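Local structure of microtubule-associated serine/threonine-protein kinase 3 (Homo sapiens, 3KHF) at residues Ile6-Ser10 / Pro46-Leu52; Tyr32-His36 / Val66-His71. The protein is a microtubule-associated serine/threonine-protein kinase whose PDZ domain, the part described here, probably binds the C-terminal tails of partner proteins. All coordinates share one frame; numbering follows the deposited sequence. Where two conformers were deposited one is given.

The two contacts lie on opposite sides of the chain's centre, their centres 22 Å apart and their nearest atoms about 9 Å apart, so they do not touch. Their segments alternate along the chain: 6-10, 32-36, 46-52, 66-71. Both reach the same antiparallel sheet. Strand 32-41 leads on to helix 46-50, the next helix or strand in the chain. Contact 1 places helix 46-50 against the sheet's edge strand 6-9; contact 2 places the entry to helix 71-80, which in this family flanks the peptide groove, against strand 32-41.

Contact 1: residues Ile6-Ser10 / Pro46-Leu52; sequences IVIHS and PAQEAGL
The pyrrolidine ring of P46, puckered rather than flat, meets strand 6-9 with its CB and CG. P46 CB lies 3.4 Å from the carbonyl oxygen H9 O and also meets I8 CG2, while P46 CG rests on S10 CA at 3.7 Å. The side chains of I8 and P46 cross at about a right angle, so a branch methyl of I8, rather than its whole length, meets the ring. With chi1 at -63°, CG1 lies beside the backbone N of I8 and leaves the CG2 methyl anti to it, facing P46 CB; the CG1 arm runs on to place CD1 over A47.

One turn later in the helix, A50 CB rests against two isoleucines of the strand, 3.7 Å from I8 CG1 and equally far from I6 CG2. At the far end I6 CD1 touches L52 CD1 at 3.8 Å, again with side chains crossing nearly square. The helix ends at G51, whose phi of 98°, with the bonds G51 N to Q48 O and L52 N to A47 O, makes a Schellman motif. The polar link is water 1, which accepts from H9 N and donates to P46 O at 2.8 Å.

The strand and helix segments run closer to antiparallel than parallel (141°), with axes 7.3 Å apart. Strand 6-9 pairs antiparallel with strand 84-90, where I8 packs on I85 and L87. Elsewhere A47 touches V41 and L52 touches V38, and both meet F17, so helix 46-50 is joined to strands 17-25 and 32-41 too.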
loop_
_atom_site.group_PDB
_atom_site.type_symbol
_atom_site.label_atom_id
_atom_site.label_comp_id
_atom_site.label_asym_id
_atom_site.label_seq_id
_atom_site.Cartn_x
_atom_site.Cartn_y
_atom_site.Cartn_z
ATOM N N ILE A 6 -8.979 -5.637 -1.929
ATOM C CA ILE A 6 -9.249 -5.624 -0.519
ATOM C C ILE A 6 -10.098 -4.411 -0.198
ATOM O O ILE A 6 -9.750 -3.282 -0.564
ATOM C CB ILE A 6 -7.937 -5.538 0.295
ATOM C CG1 ILE A 6 -7.005 -6.707 -0.006
ATOM C CG2 ILE A 6 -8.238 -5.488 1.764
ATOM C CD1 ILE A 6 -5.665 -6.613 0.616
ATOM N N VAL A 7 -11.244 -4.619 0.441
ATOM C CA VAL A 7 -12.136 -3.524 0.770
ATOM C C VAL A 7 -12.115 -3.381 2.283
ATOM O O VAL A 7 -12.560 -4.266 3.017
ATOM C CB VAL A 7 -13.560 -3.724 0.192
ATOM C CG1 VAL A 7 -14.412 -2.555 0.596
ATOM C CG2 VAL A 7 -13.509 -3.836 -1.319
ATOM N N ILE A 8 -11.556 -2.267 2.733
ATOM C CA ILE A 8 -11.407 -1.941 4.153
ATOM C C ILE A 8 -12.549 -1.025 4.589
ATOM O O ILE A 8 -12.937 -0.133 3.834
ATOM C CB ILE A 8 -10.053 -1.230 4.385
ATOM C CG1 ILE A 8 -8.897 -2.152 4.026
ATOM C CG2 ILE A 8 -9.892 -0.741 5.845
ATOM C CD1 ILE A 8 -7.571 -1.434 3.968
ATOM N N HIS A 9 -13.071 -1.259 5.794
ATOM C CA HIS A 9 -14.135 -0.445 6.429
ATOM C C HIS A 9 -13.540 0.123 7.713
ATOM O O HIS A 9 -13.408 -0.615 8.650
ATOM C CB HIS A 9 -15.334 -1.387 6.743
ATOM C CG HIS A 9 -16.442 -0.802 7.590
ATOM N ND1 HIS A 9 -16.686 0.549 7.708
ATOM C CD2 HIS A 9 -17.411 -1.418 8.315
ATOM C CE1 HIS A 9 -17.743 0.738 8.480
ATOM N NE2 HIS A 9 -18.196 -0.439 8.868
ATOM N N SER A 10 -13.219 1.407 7.767
ATOM C CA SER A 10 -12.668 1.989 8.999
ATOM C C SER A 10 -13.767 2.599 9.850
ATOM O O SER A 10 -14.706 3.177 9.316
ATOM C CB SER A 10 -11.634 3.056 8.662
ATOM O OG SER A 10 -12.273 4.253 8.234
ATOM N N PRO A 46 -8.819 -1.917 11.059
ATOM C CA PRO A 46 -9.565 -2.211 9.851
ATOM C C PRO A 46 -8.714 -2.861 8.744
ATOM O O PRO A 46 -9.179 -3.778 8.069
ATOM C CB PRO A 46 -10.069 -0.828 9.441
ATOM C CG PRO A 46 -10.196 -0.071 10.754
ATOM C CD PRO A 46 -9.045 -0.542 11.547
ATOM N N ALA A 47 -7.463 -2.430 8.603
ATOM C CA ALA A 47 -6.596 -2.992 7.568
ATOM C C ALA A 47 -6.271 -4.456 7.859
ATOM O O ALA A 47 -6.314 -5.299 6.969
ATOM C CB ALA A 47 -5.323 -2.168 7.444
ATOM N N GLN A 48 -5.933 -4.757 9.109
ATOM C CA GLN A 48 -5.649 -6.142 9.506
ATOM C C GLN A 48 -6.856 -7.030 9.258
ATOM O O GLN A 48 -6.743 -8.107 8.673
ATOM C CB GLN A 48 -5.282 -6.221 10.990
ATOM C CG GLN A 48 -5.005 -7.650 11.485
ATOM C CD GLN A 48 -5.863 -8.030 12.680
ATOM O OE1 GLN A 48 -5.354 -8.243 13.779
ATOM N NE2 GLN A 48 -7.168 -8.112 12.470
ATOM N N GLU A 49 -8.003 -6.574 9.741
ATOM C CA GLU A 49 -9.233 -7.345 9.619
ATOM C C GLU A 49 -9.570 -7.680 8.173
ATOM O O GLU A 49 -10.064 -8.769 7.874
ATOM C CB GLU A 49 -10.398 -6.586 10.242
ATOM C CG GLU A 49 -10.307 -6.443 11.753
ATOM C CD GLU A 49 -11.502 -5.737 12.352
ATOM O OE1 GLU A 49 -12.363 -5.245 11.577
ATOM O OE2 GLU A 49 -11.583 -5.674 13.596
ATOM N N ALA A 50 -9.277 -6.758 7.265
ATOM C CA ALA A 50 -9.596 -6.926 5.870
ATOM C C ALA A 50 -8.596 -7.805 5.121
ATOM O O ALA A 50 -8.851 -8.197 3.988
ATOM C CB ALA A 50 -9.729 -5.596 5.192
ATOM N N GLY A 51 -7.449 -8.100 5.723
ATOM C CA GLY A 51 -6.455 -8.978 5.096
ATOM C C GLY A 51 -5.316 -8.285 4.388
ATOM O O GLY A 51 -4.556 -8.947 3.699
ATOM N N LEU A 52 -5.155 -6.975 4.579
ATOM C CA LEU A 52 -3.956 -6.300 4.079
ATOM C C LEU A 52 -2.761 -6.837 4.851
ATOM O O LEU A 52 -2.864 -7.037 6.059
ATOM C CB LEU A 52 -4.078 -4.783 4.271
ATOM C CG LEU A 52 -3.046 -3.915 3.568
ATOM C CD1 LEU A 52 -3.223 -4.003 2.025
ATOM C CD2 LEU A 52 -3.150 -2.501 4.070
HETATM O O HOH W 1 -11.856 -3.464 7.440
#

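Contact 2: residues Tyr32-His36 / Val66-His71; sequences YTVHH and VLGLVH
Between the backbones, G68 N donates to V34 O at 2.8 Å, in the carbonyl plane with an N-H...O angle of 147°. Water 2 bridges the same residues, accepting from V34 N and donating to G68 O at 2.7 Å. G68 is third in a type II turn, V66 to L69.

Among the imidazoles, H35 ND1 donates to T33 O at 2.9 Å; the oxygen lies in the ring plane though the donor stands well above the carbonyl plane, a bond that would restrain the ring's rotation. One face receives L67 CD1 in a CH-pi contact, 3.8 Å from the centroid and 12° off the normal. H36 NE2 makes a weak, strongly bent bond to L69 O, whose position is less sure. Water 3 links H36 ND1 to H71 ND1.

Of the aliphatic groups, V34 CG1, anti to the backbone N (chi1 -176°), comes to 3.3 Å from L69 O, and T33 CG2 lies against G68 CA.

The G68 N to V34 O bond and the waters are consistent with holding this loop against the strand. H71, first in helix 71-80, occupies the place of the class I PDZ histidine that meets the peptide's hydroxyl residue; H36, through water 3, could steady it.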
loop_
_atom_site.group_PDB
_atom_site.type_symbol
_atom_site.label_atom_id
_atom_site.label_comp_id
_atom_site.label_asym_id
_atom_site.label_seq_id
_atom_site.Cartn_x
_atom_site.Cartn_y
_atom_site.Cartn_z
ATOM N N TYR A 32 13.681 6.564 -11.677
ATOM C CA TYR A 32 13.030 5.548 -10.866
ATOM C C TYR A 32 11.530 5.575 -11.058
ATOM O O TYR A 32 10.943 6.600 -11.411
ATOM C CB TYR A 32 13.346 5.701 -9.365
ATOM C CG TYR A 32 13.186 7.104 -8.849
ATOM C CD1 TYR A 32 14.265 7.976 -8.870
ATOM C CD2 TYR A 32 11.975 7.573 -8.369
ATOM C CE1 TYR A 32 14.153 9.256 -8.425
ATOM C CE2 TYR A 32 11.848 8.883 -7.923
ATOM C CZ TYR A 32 12.962 9.716 -7.943
ATOM O OH TYR A 32 12.873 11.029 -7.559
ATOM N N THR A 33 10.911 4.422 -10.767
ATOM C CA THR A 33 9.464 4.312 -10.644
ATOM C C THR A 33 9.147 4.129 -9.168
ATOM O O THR A 33 9.691 3.209 -8.536
ATOM C CB THR A 33 8.913 3.176 -11.493
ATOM O OG1 THR A 33 9.234 3.407 -12.867
ATOM C CG2 THR A 33 7.403 3.067 -11.315
ATOM N N VAL A 34 8.282 4.992 -8.632
ATOM C CA VAL A 34 7.918 4.907 -7.227
ATOM C C VAL A 34 6.911 3.785 -7.001
ATOM O O VAL A 34 5.893 3.722 -7.670
ATOM C CB VAL A 34 7.370 6.252 -6.720
ATOM C CG1 VAL A 34 7.086 6.163 -5.247
ATOM C CG2 VAL A 34 8.378 7.407 -7.032
ATOM N N HIS A 35 7.208 2.920 -6.043
ATOM C CA HIS A 35 6.359 1.790 -5.669
ATOM C C HIS A 35 5.902 1.915 -4.229
ATOM O O HIS A 35 6.698 2.154 -3.344
ATOM C CB HIS A 35 7.160 0.494 -5.791
ATOM C CG HIS A 35 7.442 0.066 -7.200
ATOM N ND1 HIS A 35 8.159 0.819 -8.102
ATOM C CD2 HIS A 35 7.062 -1.057 -7.866
ATOM C CE1 HIS A 35 8.234 0.155 -9.254
ATOM N NE2 HIS A 35 7.561 -0.965 -9.142
ATOM N N HIS A 36 4.625 1.688 -3.983
ATOM C CA HIS A 36 4.027 1.880 -2.659
ATOM C C HIS A 36 3.819 0.531 -2.017
ATOM O O HIS A 36 3.036 -0.285 -2.490
ATOM C CB HIS A 36 2.699 2.620 -2.849
ATOM C CG HIS A 36 2.903 3.842 -3.671
ATOM N ND1 HIS A 36 3.442 4.979 -3.128
ATOM C CD2 HIS A 36 2.815 4.066 -5.005
ATOM C CE1 HIS A 36 3.662 5.861 -4.083
ATOM N NE2 HIS A 36 3.287 5.335 -5.235
ATOM N N VAL A 66 -1.921 3.700 -8.948
ATOM C CA VAL A 66 -1.040 4.562 -8.155
ATOM C C VAL A 66 0.430 4.255 -8.348
ATOM O O VAL A 66 1.264 4.996 -7.835
ATOM C CB VAL A 66 -1.394 4.575 -6.651
ATOM C CG1 VAL A 66 -2.803 5.157 -6.458
ATOM C CG2 VAL A 66 -1.249 3.181 -6.039
ATOM N N LEU A 67 0.758 3.215 -9.104
ATOM C CA LEU A 67 2.128 2.929 -9.407
ATOM C C LEU A 67 2.785 4.154 -10.059
ATOM O O LEU A 67 2.239 4.728 -10.998
ATOM C CB LEU A 67 2.178 1.727 -10.344
ATOM C CG LEU A 67 3.564 1.343 -10.827
ATOM C CD1 LEU A 67 4.311 0.793 -9.670
ATOM C CD2 LEU A 67 3.510 0.317 -11.953
ATOM N N GLY A 68 3.944 4.548 -9.555
ATOM C CA GLY A 68 4.674 5.676 -10.100
ATOM C C GLY A 68 4.344 7.045 -9.522
ATOM O O GLY A 68 5.070 8.003 -9.756
ATOM N N LEU A 69 3.244 7.159 -8.785
ATOM C CA LEU A 69 2.957 8.397 -8.065
ATOM C C LEU A 69 3.914 8.578 -6.900
ATOM O O LEU A 69 4.342 7.617 -6.282
ATOM C CB LEU A 69 1.522 8.384 -7.534
ATOM C CG LEU A 69 0.395 8.341 -8.572
ATOM C CD1 LEU A 69 -0.941 8.403 -7.843
ATOM C CD2 LEU A 69 0.508 9.463 -9.617
ATOM N N VAL A 70 4.264 9.821 -6.594
ATOM C CA VAL A 70 5.133 10.081 -5.443
ATOM C C VAL A 70 4.422 9.819 -4.123
ATOM O O VAL A 70 3.183 9.797 -4.049
ATOM C CB VAL A 70 5.723 11.513 -5.461
ATOM C CG1 VAL A 70 6.563 11.712 -6.718
ATOM C CG2 VAL A 70 4.630 12.589 -5.324
ATOM N N HIS A 71 5.219 9.614 -3.079
ATOM C CA HIS A 71 4.697 9.211 -1.780
ATOM C C HIS A 71 3.551 10.059 -1.302
ATOM O O HIS A 71 2.505 9.512 -0.912
ATOM C CB HIS A 71 5.794 9.267 -0.717
ATOM C CG HIS A 71 5.368 8.770 0.641
ATOM N ND1 HIS A 71 4.823 7.520 0.866
ATOM C CD2 HIS A 71 5.425 9.370 1.854
ATOM C CE1 HIS A 71 4.597 7.368 2.159
ATOM N NE2 HIS A 71 4.946 8.482 2.781
HETATM O O HOH W 2 7.431 7.005 -10.672
HETATM O O HOH W 3 3.973 5.027 -0.489
#